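Local coordinates for aluminum resistance protein (Clostridium novyi, PDB 3I16), which is probably a carbon-sulfur lyase of the methionine gamma-lyase family that uses pyridoxal 5'-phosphate as cofactor and probably takes part in aluminium resistance, at residues Q8-Y13 against G417-L422; D39-N44 against I300-L305; P95-G100 against L104-F109. One frame throughout, in Å; residues are numbered along the deposited sequence.

Contact 1 (Q8-Y13 against G417-L422); sequences QFLKKY and GILIAL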
ATOM      1  N   GLN B   8      12.135  20.048  33.569  1.00 14.06           N
ATOM      2  CA  GLN B   8      13.483  20.347  33.071  1.00 17.03           C
ATOM      3  C   GLN B   8      13.585  20.122  31.547  1.00 16.69           C
ATOM      4  O   GLN B   8      14.259  20.880  30.840  1.00 15.45           O
ATOM      5  CB  GLN B   8      14.547  19.537  33.813  1.00 18.52           C
ATOM      6  CG  GLN B   8      14.650  19.859  35.296  1.00 24.69           C
ATOM      7  CD  GLN B   8      15.117  21.287  35.556  1.00 31.43           C
ATOM      8  OE1 GLN B   8      15.998  21.802  34.865  1.00 33.11           O
ATOM      9  NE2 GLN B   8      14.537  21.924  36.570  1.00 35.17           N
ATOM     10  N   PHE B   9      12.869  19.116  31.052  1.00 15.98           N
ATOM     11  CA  PHE B   9      12.848  18.803  29.628  1.00 15.05           C
ATOM     12  C   PHE B   9      12.170  19.967  28.895  1.00 14.02           C
ATOM     13  O   PHE B   9      12.660  20.450  27.865  1.00 13.29           O
ATOM     14  CB  PHE B   9      12.062  17.514  29.403  1.00 15.19           C
ATOM     15  CG  PHE B   9      12.423  16.758  28.153  1.00 15.91           C
ATOM     16  CD1 PHE B   9      12.818  17.393  26.975  1.00 17.98           C
ATOM     17  CD2 PHE B   9      12.281  15.380  28.136  1.00 17.36           C
ATOM     18  CE1 PHE B   9      13.113  16.661  25.848  1.00 16.76           C
ATOM     19  CE2 PHE B   9      12.554  14.654  26.994  1.00 20.97           C
ATOM     20  CZ  PHE B   9      12.971  15.298  25.850  1.00 17.72           C
ATOM     21  N   LEU B  10      11.028  20.404  29.416  1.00 14.42           N
ATOM     22  CA  LEU B  10      10.321  21.552  28.842  1.00 16.27           C
ATOM     23  C   LEU B  10      11.186  22.824  28.808  1.00 17.10           C
ATOM     24  O   LEU B  10      11.097  23.583  27.846  1.00 17.21           O
ATOM     25  CB  LEU B  10       8.984  21.826  29.549  1.00 14.60           C
ATOM     26  CG  LEU B  10       7.861  20.831  29.272  1.00 15.60           C
ATOM     27  CD1 LEU B  10       6.674  21.152  30.166  1.00 11.10           C
ATOM     28  CD2 LEU B  10       7.428  20.854  27.800  1.00 13.82           C
ATOM     29  N   LYS B  11      12.044  23.035  29.805  1.00 20.61           N
ATOM     30  CA  LYS B  11      12.921  24.227  29.800  1.00 23.69           C
ATOM     31  C   LYS B  11      13.858  24.192  28.590  1.00 23.86           C
ATOM     32  O   LYS B  11      14.246  25.234  28.086  1.00 24.61           O
ATOM     33  CB  LYS B  11      13.715  24.429  31.112  1.00 24.41           C
ATOM     34  CG  LYS B  11      12.873  24.312  32.384  1.00 30.28           C
ATOM     35  CD  LYS B  11      13.190  25.321  33.500  1.00 37.54           C
ATOM     36  CE  LYS B  11      12.419  26.661  33.310  1.00 40.65           C
ATOM     37  NZ  LYS B  11      10.907  26.530  33.309  1.00 32.79           N
ATOM     38  N   LYS B  12      14.169  22.998  28.078  1.00 24.72           N
ATOM     39  CA  LYS B  12      15.006  22.879  26.892  1.00 23.63           C
ATOM     40  C   LYS B  12      14.281  23.378  25.614  1.00 24.29           C
ATOM     41  O   LYS B  12      14.907  23.543  24.565  1.00 25.75           O
ATOM     42  CB  LYS B  12      15.540  21.442  26.755  1.00 25.70           C
ATOM     43  CG  LYS B  12      16.322  20.957  27.996  1.00 22.87           C
ATOM     44  N   TYR B  13      12.967  23.598  25.703  1.00 20.87           N
ATOM     45  CA  TYR B  13      12.165  24.216  24.641  1.00 19.18           C
ATOM     46  C   TYR B  13      11.927  25.713  24.897  1.00 17.82           C
ATOM     47  O   TYR B  13      11.106  26.319  24.234  1.00 16.06           O
ATOM     48  CB  TYR B  13      10.798  23.529  24.554  1.00 20.57           C
ATOM     49  CG  TYR B  13      10.823  22.191  23.878  1.00 18.42           C
ATOM     50  CD1 TYR B  13      11.196  21.044  24.556  1.00 20.17           C
ATOM     51  CD2 TYR B  13      10.459  22.080  22.542  1.00 20.07           C
ATOM     52  CE1 TYR B  13      11.215  19.807  23.905  1.00 18.18           C
ATOM     53  CE2 TYR B  13      10.470  20.874  21.894  1.00 17.47           C
ATOM     54  CZ  TYR B  13      10.846  19.739  22.568  1.00 20.85           C
ATOM     55  OH  TYR B  13      10.840  18.539  21.893  1.00 20.88           O
ATOM     56  N   GLY B 417       2.452  21.469  22.723  1.00 11.40           N
ATOM     57  CA  GLY B 417       2.423  22.474  21.655  1.00 13.28           C
ATOM     58  C   GLY B 417       1.932  23.846  22.082  1.00 13.79           C
ATOM     59  O   GLY B 417       2.491  24.863  21.674  1.00 14.11           O
ATOM     60  N   ILE B 418       0.901  23.862  22.923  1.00 14.61           N
ATOM     61  CA  ILE B 418       0.318  25.097  23.427  1.00 13.21           C
ATOM     62  C   ILE B 418       1.360  25.807  24.284  1.00 12.47           C
ATOM     63  O   ILE B 418       1.560  27.012  24.161  1.00 11.70           O
ATOM     64  CB  ILE B 418      -1.000  24.816  24.213  1.00 11.98           C
ATOM     65  CG1 ILE B 418      -2.128  24.374  23.246  1.00 15.92           C
ATOM     66  CG2 ILE B 418      -1.469  26.035  24.908  1.00 11.03           C
ATOM     67  CD1 ILE B 418      -3.302  23.645  23.939  1.00  9.40           C
ATOM     68  N   LEU B 419       2.057  25.051  25.121  1.00 13.20           N
ATOM     69  CA  LEU B 419       3.099  25.630  25.982  1.00 12.43           C
ATOM     70  C   LEU B 419       4.264  26.248  25.170  1.00 12.71           C
ATOM     71  O   LEU B 419       4.750  27.337  25.517  1.00 12.41           O
ATOM     72  CB  LEU B 419       3.621  24.589  26.983  1.00 14.34           C
ATOM     73  CG  LEU B 419       2.618  24.031  28.039  1.00 15.82           C
ATOM     74  CD1 LEU B 419       3.339  23.144  29.048  1.00 15.44           C
ATOM     75  CD2 LEU B 419       1.881  25.128  28.761  1.00 16.17           C
ATOM     76  N   ILE B 420       4.717  25.526  24.142  1.00 11.66           N
ATOM     77  CA  ILE B 420       5.768  25.968  23.237  1.00 13.12           C
ATOM     78  C   ILE B 420       5.329  27.276  22.572  1.00 14.93           C
ATOM     79  O   ILE B 420       6.038  28.276  22.653  1.00 14.46           O
ATOM     80  CB  ILE B 420       6.099  24.867  22.147  1.00 13.78           C
ATOM     81  CG1 ILE B 420       6.779  23.655  22.797  1.00 11.21           C
ATOM     82  CG2 ILE B 420       7.024  25.435  21.045  1.00 13.96           C
ATOM     83  CD1 ILE B 420       6.871  22.407  21.907  1.00 15.78           C
ATOM     84  N   ALA B 421       4.119  27.275  22.006  1.00 14.27           N
ATOM     85  CA  ALA B 421       3.590  28.434  21.299  1.00 14.86           C
ATOM     86  C   ALA B 421       3.402  29.648  22.217  1.00 15.04           C
ATOM     87  O   ALA B 421       3.867  30.752  21.914  1.00 17.33           O
ATOM     88  CB  ALA B 421       2.265  28.066  20.594  1.00 10.54           C
ATOM     89  N   LEU B 422       2.765  29.447  23.361  1.00 14.01           N
ATOM     90  CA  LEU B 422       2.575  30.549  24.289  1.00 13.24           C
ATOM     91  C   LEU B 422       3.887  31.101  24.789  1.00 12.67           C
ATOM     92  O   LEU B 422       4.008  32.325  25.002  1.00 13.62           O
ATOM     93  CB  LEU B 422       1.671  30.141  25.473  1.00 14.11           C
ATOM     94  CG  LEU B 422       1.335  31.236  26.494  1.00 15.88           C
ATOM     95  CD1 LEU B 422       0.626  32.401  25.851  1.00 19.19           C
ATOM     96  CD2 LEU B 422       0.472  30.658  27.652  1.00 16.46           C
TER

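Contact 2 (D39-N44 against I300-L305); sequences DIREFN and ISMEAL. With EDO (1,2-ethanediol), chain L.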
ATOM      1  N   ASP B  39     -17.811  11.077  30.085  1.00 16.37           N
ATOM      2  CA  ASP B  39     -19.137  10.422  30.127  1.00 14.91           C
ATOM      3  C   ASP B  39     -19.662  10.292  28.717  1.00 13.86           C
ATOM      4  O   ASP B  39     -20.178   9.236  28.346  1.00 15.82           O
ATOM      5  CB  ASP B  39     -20.137  11.212  30.998  1.00 15.78           C
ATOM      6  CG  ASP B  39     -19.686  11.340  32.452  1.00 18.02           C
ATOM      7  OD1 ASP B  39     -18.907  10.484  32.906  1.00 21.10           O
ATOM      8  OD2 ASP B  39     -20.109  12.291  33.148  1.00 22.15           O
ATOM      9  N   ILE B  40     -19.501  11.355  27.928  1.00 13.46           N
ATOM     10  CA  ILE B  40     -19.899  11.357  26.512  1.00 12.34           C
ATOM     11  C   ILE B  40     -19.039  10.359  25.705  1.00 12.44           C
ATOM     12  O   ILE B  40     -19.561   9.591  24.915  1.00 14.92           O
ATOM     13  CB  ILE B  40     -19.813  12.781  25.918  1.00 13.03           C
ATOM     14  CG1 ILE B  40     -20.859  13.702  26.553  1.00 15.50           C
ATOM     15  CG2 ILE B  40     -20.015  12.786  24.414  1.00 10.39           C
ATOM     16  CD1 ILE B  40     -20.575  15.186  26.305  1.00 12.57           C
ATOM     17  N   ARG B  41     -17.729  10.360  25.938  1.00 13.77           N
ATOM     18  CA  ARG B  41     -16.780   9.511  25.194  1.00 12.52           C
ATOM     19  C   ARG B  41     -17.080   8.037  25.388  1.00 12.04           C
ATOM     20  O   ARG B  41     -17.040   7.239  24.437  1.00 12.29           O
ATOM     21  CB  ARG B  41     -15.353   9.845  25.636  1.00 11.07           C
ATOM     22  CG  ARG B  41     -14.249   9.034  24.961  1.00 15.57           C
ATOM     23  CD  ARG B  41     -12.934   9.328  25.608  1.00 11.01           C
ATOM     24  NE  ARG B  41     -12.919   8.944  27.022  1.00 16.06           N
ATOM     25  CZ  ARG B  41     -11.967   9.265  27.889  1.00 11.39           C
ATOM     26  NH1 ARG B  41     -10.912   9.998  27.527  1.00 15.75           N
ATOM     27  NH2 ARG B  41     -12.074   8.867  29.147  1.00 18.61           N
ATOM     28  N   GLU B  42     -17.408   7.686  26.619  1.00 11.14           N
ATOM     29  CA  GLU B  42     -17.773   6.334  26.973  1.00 12.98           C
ATOM     30  C   GLU B  42     -18.978   5.860  26.144  1.00 13.65           C
ATOM     31  O   GLU B  42     -18.960   4.771  25.561  1.00 12.76           O
ATOM     32  CB  GLU B  42     -18.130   6.317  28.455  1.00 12.22           C
ATOM     33  CG  GLU B  42     -18.496   4.989  28.996  1.00 15.63           C
ATOM     34  CD  GLU B  42     -18.743   5.076  30.478  1.00 21.95           C
ATOM     35  OE1 GLU B  42     -19.753   5.707  30.873  1.00 17.43           O
ATOM     36  OE2 GLU B  42     -17.920   4.514  31.233  1.00 18.82           O
ATOM     37  N   PHE B  43     -20.043   6.664  26.128  1.00 13.90           N
ATOM     38  CA  PHE B  43     -21.232   6.319  25.331  1.00 12.74           C
ATOM     39  C   PHE B  43     -20.871   6.161  23.850  1.00 14.06           C
ATOM     40  O   PHE B  43     -21.296   5.192  23.182  1.00 13.04           O
ATOM     41  CB  PHE B  43     -22.303   7.389  25.427  1.00 14.15           C
ATOM     42  CG  PHE B  43     -23.520   7.068  24.612  1.00 14.44           C
ATOM     43  CD1 PHE B  43     -24.550   6.312  25.149  1.00 15.18           C
ATOM     44  CD2 PHE B  43     -23.612   7.479  23.312  1.00 11.34           C
ATOM     45  CE1 PHE B  43     -25.643   6.008  24.418  1.00 14.05           C
ATOM     46  CE2 PHE B  43     -24.717   7.153  22.555  1.00 14.70           C
ATOM     47  CZ  PHE B  43     -25.735   6.429  23.117  1.00 16.53           C
ATOM     48  N   ASN B  44     -20.106   7.132  23.344  1.00 13.33           N
ATOM     49  CA  ASN B  44     -19.731   7.130  21.937  1.00 12.89           C
ATOM     50  C   ASN B  44     -18.833   5.955  21.583  1.00 12.75           C
ATOM     51  O   ASN B  44     -18.914   5.447  20.493  1.00 14.11           O
ATOM     52  CB  ASN B  44     -19.101   8.473  21.506  1.00 12.26           C
ATOM     53  CG  ASN B  44     -20.139   9.617  21.374  1.00 14.29           C
ATOM     54  OD1 ASN B  44     -21.331   9.370  21.177  1.00 16.90           O
ATOM     55  ND2 ASN B  44     -19.677  10.864  21.475  1.00 11.42           N
ATOM     56  N   ILE B 300     -10.039   9.944  20.321  1.00 15.94           N
ATOM     57  CA  ILE B 300      -9.122  10.955  19.767  1.00 14.16           C
ATOM     58  C   ILE B 300      -9.848  12.289  19.680  1.00 11.97           C
ATOM     59  O   ILE B 300      -9.240  13.320  19.887  1.00  8.82           O
ATOM     60  CB  ILE B 300      -8.538  10.553  18.369  1.00 13.71           C
ATOM     61  CG1 ILE B 300      -7.722   9.244  18.419  1.00 17.79           C
ATOM     62  CG2 ILE B 300      -7.646  11.667  17.777  1.00 10.32           C
ATOM     63  CD1 ILE B 300      -6.451   9.295  19.217  1.00 14.30           C
ATOM     64  N   SER B 301     -11.124  12.267  19.288  1.00 12.72           N
ATOM     65  CA  SER B 301     -11.932  13.510  19.222  1.00 15.05           C
ATOM     66  C   SER B 301     -11.905  14.253  20.574  1.00 13.71           C
ATOM     67  O   SER B 301     -11.751  15.466  20.611  1.00 13.85           O
ATOM     68  CB  SER B 301     -13.389  13.219  18.807  1.00 15.98           C
ATOM     69  OG  SER B 301     -13.480  12.770  17.451  1.00 13.66           O
HETATM   70  N   MSE B 302     -12.029  13.517  21.680  1.00 13.01           N
HETATM   71  CA  MSE B 302     -11.980  14.150  22.999  1.00 12.67           C
HETATM   72  C   MSE B 302     -10.567  14.574  23.463  1.00 12.33           C
HETATM   73  O   MSE B 302     -10.429  15.490  24.307  1.00 14.89           O
HETATM   74  CB  MSE B 302     -12.665  13.266  24.019  1.00 11.69           C
HETATM   75  CG  MSE B 302     -14.153  13.135  23.772  1.00 14.50           C
HETATM   76 SE   MSE B 302     -15.012  14.927  23.679  0.75  9.92          SE
HETATM   77  CE  MSE B 302     -16.825  14.318  23.995  1.00  8.00           C
ATOM     78  N   GLU B 303      -9.533  13.907  22.968  1.00 10.59           N
ATOM     79  CA  GLU B 303      -8.169  14.336  23.247  1.00 11.68           C
ATOM     80  C   GLU B 303      -8.001  15.738  22.667  1.00 12.76           C
ATOM     81  O   GLU B 303      -7.479  16.624  23.326  1.00 12.48           O
ATOM     82  CB  GLU B 303      -7.139  13.386  22.616  1.00 11.09           C
ATOM     83  CG  GLU B 303      -7.089  11.996  23.211  1.00 11.55           C
ATOM     84  CD  GLU B 303      -6.736  11.997  24.703  1.00 17.13           C
ATOM     85  OE1 GLU B 303      -5.754  12.663  25.108  1.00 10.73           O
ATOM     86  OE2 GLU B 303      -7.427  11.303  25.460  1.00 17.34           O
ATOM     87  N   ALA B 304      -8.474  15.940  21.433  1.00 14.07           N
ATOM     88  CA  ALA B 304      -8.388  17.242  20.765  1.00 12.50           C
ATOM     89  C   ALA B 304      -9.218  18.292  21.496  1.00 12.89           C
ATOM     90  O   ALA B 304      -8.776  19.443  21.666  1.00 12.85           O
ATOM     91  CB  ALA B 304      -8.841  17.140  19.284  1.00 12.24           C
ATOM     92  N   LEU B 305     -10.418  17.909  21.917  1.00 10.91           N
ATOM     93  CA  LEU B 305     -11.286  18.858  22.586  1.00 12.45           C
ATOM     94  C   LEU B 305     -10.710  19.300  23.944  1.00 13.58           C
ATOM     95  O   LEU B 305     -10.818  20.469  24.296  1.00 11.45           O
ATOM     96  CB  LEU B 305     -12.688  18.294  22.775  1.00 12.45           C
ATOM     97  CG  LEU B 305     -13.663  19.325  23.317  1.00 10.93           C
ATOM     98  CD1 LEU B 305     -13.842  20.429  22.264  1.00 10.81           C
ATOM     99  CD2 LEU B 305     -14.945  18.661  23.658  1.00  9.22           C
TER
HETATM  100  C1  EDO L 429      -6.043  12.941  28.466  1.00 24.30           C
HETATM  101  O1  EDO L 429      -5.185  12.301  27.513  1.00 24.35           O
HETATM  102  C2  EDO L 429      -7.137  11.997  28.948  1.00 29.04           C
HETATM  103  O2  EDO L 429      -8.170  11.789  27.966  1.00 26.60           O
HETATM  104  O   HOH W   1     -10.108  10.876  25.014  1.00 12.74           O

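Contact 3 (P95-G100 against L104-F109); sequences PHFVNG and LGAALF. With PLP (pyridoxal-5'-phosphate), chain J; EDO (1,2-ethanediol), chain S.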
ATOM      1  N   PRO B  95     -12.519   6.943  -0.035  1.00 14.05           N
ATOM      2  CA  PRO B  95     -11.201   7.597  -0.103  1.00 14.67           C
ATOM      3  C   PRO B  95     -11.102   8.600  -1.271  1.00 14.99           C
ATOM      4  O   PRO B  95     -10.233   9.511  -1.269  1.00 12.39           O
ATOM      5  CB  PRO B  95     -10.241   6.428  -0.321  1.00 15.80           C
ATOM      6  CG  PRO B  95     -11.056   5.329  -0.898  1.00 19.40           C
ATOM      7  CD  PRO B  95     -12.433   5.504  -0.318  1.00 16.62           C
ATOM      8  N   HIS B  96     -12.035   8.444  -2.220  1.00 12.00           N
ATOM      9  CA  HIS B  96     -12.108   9.220  -3.440  1.00 11.21           C
ATOM     10  C   HIS B  96     -12.461  10.718  -3.216  1.00 13.08           C
ATOM     11  O   HIS B  96     -12.208  11.516  -4.118  1.00 15.57           O
ATOM     12  CB  HIS B  96     -13.126   8.563  -4.411  1.00 10.27           C
ATOM     13  CG  HIS B  96     -12.825   7.128  -4.734  1.00 11.96           C
ATOM     14  ND1 HIS B  96     -12.955   6.112  -3.808  1.00  8.60           N
ATOM     15  CD2 HIS B  96     -12.411   6.539  -5.882  1.00  9.47           C
ATOM     16  CE1 HIS B  96     -12.603   4.966  -4.365  1.00 15.36           C
ATOM     17  NE2 HIS B  96     -12.274   5.193  -5.625  1.00 12.73           N
ATOM     18  N   PHE B  97     -13.068  11.089  -2.080  1.00 12.41           N
ATOM     19  CA  PHE B  97     -13.356  12.516  -1.796  1.00 13.85           C
ATOM     20  C   PHE B  97     -12.019  13.135  -1.424  1.00 13.76           C
ATOM     21  O   PHE B  97     -11.326  12.634  -0.541  1.00 11.61           O
ATOM     22  CB  PHE B  97     -14.326  12.769  -0.642  1.00 13.52           C
ATOM     23  CG  PHE B  97     -15.748  12.347  -0.901  1.00 13.16           C
ATOM     24  CD1 PHE B  97     -16.566  13.079  -1.748  1.00 11.85           C
ATOM     25  CD2 PHE B  97     -16.293  11.260  -0.227  1.00 13.01           C
ATOM     26  CE1 PHE B  97     -17.870  12.703  -1.967  1.00 11.08           C
ATOM     27  CE2 PHE B  97     -17.607  10.863  -0.458  1.00 15.72           C
ATOM     28  CZ  PHE B  97     -18.403  11.589  -1.304  1.00 10.88           C
ATOM     29  N   VAL B  98     -11.659  14.230  -2.088  1.00 14.20           N
ATOM     30  CA  VAL B  98     -10.328  14.807  -1.925  1.00 12.06           C
ATOM     31  C   VAL B  98     -10.160  15.622  -0.643  1.00 13.35           C
ATOM     32  O   VAL B  98      -9.037  15.840  -0.185  1.00 14.13           O
ATOM     33  CB  VAL B  98      -9.876  15.589  -3.217  1.00 11.49           C
ATOM     34  CG1 VAL B  98      -9.842  14.635  -4.431  1.00  8.76           C
ATOM     35  CG2 VAL B  98     -10.735  16.820  -3.500  1.00  9.34           C
ATOM     36  N   ASN B  99     -11.278  16.066  -0.092  1.00 12.77           N
ATOM     37  CA  ASN B  99     -11.336  16.858   1.125  1.00 14.49           C
ATOM     38  C   ASN B  99     -12.796  17.001   1.512  1.00 14.79           C
ATOM     39  O   ASN B  99     -13.668  16.441   0.840  1.00 14.64           O
ATOM     40  CB  ASN B  99     -10.663  18.237   0.937  1.00 13.26           C
ATOM     41  CG  ASN B  99     -11.240  19.035  -0.201  1.00 12.51           C
ATOM     42  OD1 ASN B  99     -12.418  18.910  -0.569  1.00 11.22           O
ATOM     43  ND2 ASN B  99     -10.396  19.888  -0.782  1.00 11.39           N
ATOM     44  N   GLY B 100     -13.059  17.706   2.609  1.00 14.75           N
ATOM     45  CA  GLY B 100     -14.415  17.920   3.065  1.00 15.60           C
ATOM     46  C   GLY B 100     -15.268  18.741   2.121  1.00 14.75           C
ATOM     47  O   GLY B 100     -16.452  18.484   1.978  1.00 15.01           O
ATOM     48  N   LEU B 104     -19.103  17.932   0.681  1.00 14.45           N
ATOM     49  CA  LEU B 104     -20.210  18.885   0.793  1.00 15.45           C
ATOM     50  C   LEU B 104     -20.753  19.274  -0.577  1.00 13.42           C
ATOM     51  O   LEU B 104     -21.965  19.285  -0.804  1.00 11.34           O
ATOM     52  CB  LEU B 104     -19.751  20.132   1.541  1.00 18.06           C
ATOM     53  CG  LEU B 104     -19.333  19.890   2.999  1.00 23.63           C
ATOM     54  CD1 LEU B 104     -18.410  20.986   3.448  1.00 30.40           C
ATOM     55  CD2 LEU B 104     -20.533  19.795   3.906  1.00 23.79           C
ATOM     56  N   GLY B 105     -19.844  19.568  -1.497  1.00 12.13           N
ATOM     57  CA  GLY B 105     -20.225  19.912  -2.844  1.00 13.57           C
ATOM     58  C   GLY B 105     -20.950  18.776  -3.551  1.00 12.89           C
ATOM     59  O   GLY B 105     -21.907  19.022  -4.275  1.00 13.23           O
ATOM     60  N   ALA B 106     -20.486  17.543  -3.367  1.00 13.28           N
ATOM     61  CA  ALA B 106     -21.144  16.395  -3.961  1.00 12.56           C
ATOM     62  C   ALA B 106     -22.587  16.293  -3.425  1.00 14.76           C
ATOM     63  O   ALA B 106     -23.496  15.969  -4.191  1.00 16.04           O
ATOM     64  CB  ALA B 106     -20.371  15.115  -3.706  1.00 11.98           C
ATOM     65  N   ALA B 107     -22.783  16.554  -2.125  1.00 13.21           N
ATOM     66  CA  ALA B 107     -24.115  16.567  -1.514  1.00 15.01           C
ATOM     67  C   ALA B 107     -25.053  17.562  -2.209  1.00 14.42           C
ATOM     68  O   ALA B 107     -26.206  17.232  -2.537  1.00 15.20           O
ATOM     69  CB  ALA B 107     -24.028  16.918  -0.009  1.00 15.13           C
ATOM     70  N   LEU B 108     -24.547  18.766  -2.430  1.00 11.86           N
ATOM     71  CA  LEU B 108     -25.331  19.838  -3.015  1.00 12.54           C
ATOM     72  C   LEU B 108     -25.633  19.582  -4.500  1.00 11.63           C
ATOM     73  O   LEU B 108     -26.795  19.573  -4.909  1.00 11.64           O
ATOM     74  CB  LEU B 108     -24.617  21.179  -2.804  1.00 13.78           C
ATOM     75  CG  LEU B 108     -24.451  21.617  -1.340  1.00 15.34           C
ATOM     76  CD1 LEU B 108     -23.525  22.840  -1.244  1.00 12.78           C
ATOM     77  CD2 LEU B 108     -25.800  21.891  -0.650  1.00  5.50           C
ATOM     78  N   PHE B 109     -24.603  19.380  -5.307  1.00 11.53           N
ATOM     79  CA  PHE B 109     -24.830  19.061  -6.720  1.00 12.62           C
ATOM     80  C   PHE B 109     -25.661  17.792  -6.869  1.00 11.48           C
ATOM     81  O   PHE B 109     -26.474  17.676  -7.792  1.00 11.87           O
ATOM     82  CB  PHE B 109     -23.530  18.875  -7.495  1.00 10.93           C
ATOM     83  CG  PHE B 109     -22.880  20.166  -7.948  1.00 12.84           C
ATOM     84  CD1 PHE B 109     -23.317  20.822  -9.080  1.00 12.34           C
ATOM     85  CD2 PHE B 109     -21.792  20.680  -7.264  1.00 13.49           C
ATOM     86  CE1 PHE B 109     -22.698  21.976  -9.514  1.00 16.27           C
ATOM     87  CE2 PHE B 109     -21.177  21.833  -7.684  1.00 16.94           C
ATOM     88  CZ  PHE B 109     -21.633  22.486  -8.799  1.00 17.08           C
TER
HETATM   89  N1  PLP J 427     -16.920  23.046   6.541  1.00 41.48           N
HETATM   90  C2  PLP J 427     -16.361  23.480   7.705  1.00 35.39           C
HETATM   91  C2A PLP J 427     -17.178  24.281   8.671  1.00 28.52           C
HETATM   92  C3  PLP J 427     -15.032  23.154   7.969  1.00 46.45           C
HETATM   93  O3  PLP J 427     -14.471  23.580   9.147  1.00 43.80           O
HETATM   94  C4  PLP J 427     -14.283  22.405   7.050  1.00 43.36           C
HETATM   95  C5  PLP J 427     -14.868  21.975   5.863  1.00 45.40           C
HETATM   96  C6  PLP J 427     -16.191  22.295   5.638  1.00 41.15           C
HETATM   97  C5A PLP J 427     -14.147  21.133   4.827  1.00 40.46           C
HETATM   98  O4P PLP J 427     -12.859  21.590   4.575  1.00 37.38           O
HETATM   99  P   PLP J 427     -11.730  20.797   3.697  1.00 33.78           P
HETATM  100  O1P PLP J 427     -11.528  19.342   4.091  1.00 29.35           O
HETATM  101  O2P PLP J 427     -10.467  21.545   4.054  1.00 33.20           O
HETATM  102  O3P PLP J 427     -12.112  20.876   2.227  1.00 22.69           O
HETATM  103  C1  EDO S 430     -24.999  13.998 -10.841  1.00 26.04           C
HETATM  104  O1  EDO S 430     -24.747  14.475 -12.163  1.00 24.70           O
HETATM  105  C2  EDO S 430     -25.826  14.985 -10.019  1.00 23.43           C
HETATM  106  O2  EDO S 430     -25.094  16.142  -9.567  1.00 23.87           O

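Contact 1 (Q8-Y13 against G417-L422)
Y13 and I420 meet obliquely, the methyl end of the isoleucine meeting the tyrosine ring beside CD2 and CE2. I420 CD1 lies 3.7 Å from Y13 CD2 and 3.9 Å from Y13 CE2, and I420 CG1 follows behind it. The CB of I420 does not point at the other segment. Its extended chain (chi2 167°) carries CD1 across to the ring. The Y13 ring is also met at its edge by F9 O, which lies in the ring plane. Y13 OH turns to the second subunit and hydrogen-bonds Q53 and N50 there.

The other pair is L10 and L419. These two chains cross at about a right angle, and each uses one methyl: L10 CD1 is 4.0 Å from L419 CD1. Both CB atoms face the opposite segment. I15 touches L10, L419 and I420, and L20 of helix 17-54 packs on L10. L46 of the second subunit covers L10 and Y13.

The contact is apolar and largely buried, far from the cofactor. It docks the N-terminal helix 4-11 on the last helix, 411-425. It belongs to an N-terminal arm packed between its own C-terminal helix and a partner subunit, in a protein of the aminotransferase-like PLP clan.

Contact 2 (D39-N44 against I300-L305)
I40 is the first residue of 39-44 to touch the other helix, and it meets the selenomethionine M302. The two side chains cross at about a right angle. The branch methyl I40 CG2 sits 3.6 Å from M302 CE, with I40 CB close behind. The M302 chain bends at chi2 (-55°), and its methyl end reaches this branch.

R41 comes next, with R41 CB 4.0 Å from M302 CG. The segment axes are 10.4 Å apart, at 162°. The segments lie on the long helices 17-54 and 287-318, which pack here as an antiparallel pair, and R41 and M302 have the nearest CA atoms.

Further out, the R41 chain bends at chi3 (62°) and the guanidinium approaches E303. R41 NH1 and E303 OE2 are 4.3 Å apart, too far for a salt bridge. A water joins them, accepting from R41 NH1 and donating to E303 OE2 at 2.8 Å each. A 1,2-ethanediol, probably from the crystallisation liquor, adds a second link: its O2 donates to E303 OE2 and takes a weak bond from R41 NH1. Water and O2 both lie at the guanidinium edge, near its plane. The diol O1 also donates to E303 OE1, though that bond is modelled very short. R41 NE forms a salt bridge with D412 of the second subunit, and E303 OE1 accepts from F411 N of its own chain.

Contact 3 (P95-G100 against L104-F109)
A backbone hydrogen bond joins G100 and L104 in the first turn of helix 100-111. L104 N donates to G100 O at 3.0 Å, with an N-H...O angle of 166°. The L104 side chain folds back beside the same oxygen, with L104 CG 3.4 Å from G100 O.

The apolar contact is between F97 and A106. A106 CB meets the F97 ring at its edge, near the ring plane, 3.9 Å from F97 CE1. H102 makes an edge-to-face contact with the F97 ring. L257 and L271 also touch F97, placing it between the helix, strand 255-259 and helix 261-271. L104 adds an apolar touch to the cofactor: L104 CD1 is 3.4 Å from PLP C6 of the pyridine ring.

The polar contacts with the cofactor gather at the helix start. G100 N donates to PLP O1P at 2.7 Å. N99 stands at the N-cap position. Its CG lies between the backbone N and the carbonyl carbon (chi1 56°), and from there OD1 caps H102 N. The N99 side chain also borders the phosphate, with N99 CG 3.2 Å from PLP O3P. T101 OG1 and Y68 OH of the third subunit also hydrogen-bond the cofactor.

G100 lacks a side chain, and the cofactor methylene C5A passes close to it where a CB would lie. The N-terminal end of the helix meets the phosphate through G100 N. The helix dipole would probably favour the negative charge there, as in other fold type I PLP enzymes.

How the contacts relate
The chain starts in helix 4-11. Segment 8-13, at its end, packs on the last helix, 411-425. Contact 1 therefore closes a loop over almost the whole chain. Helix 17-54 follows directly and carries 39-44. Its partner, 300-305 on helix 287-318, closes contact 2 inside that loop. Contact 3 is nested inside contact 2 and is short: it joins the loop after strand 90-94 to helix 100-111. No loops cross. Contacts 1 and 2 tie N-terminal helices to later ones and both touch the second subunit. Contact 3 borders the seven-stranded sheet and the cofactor. Its centre is about 26 Å from that of contact 2 and about 38 Å from that of contact 1.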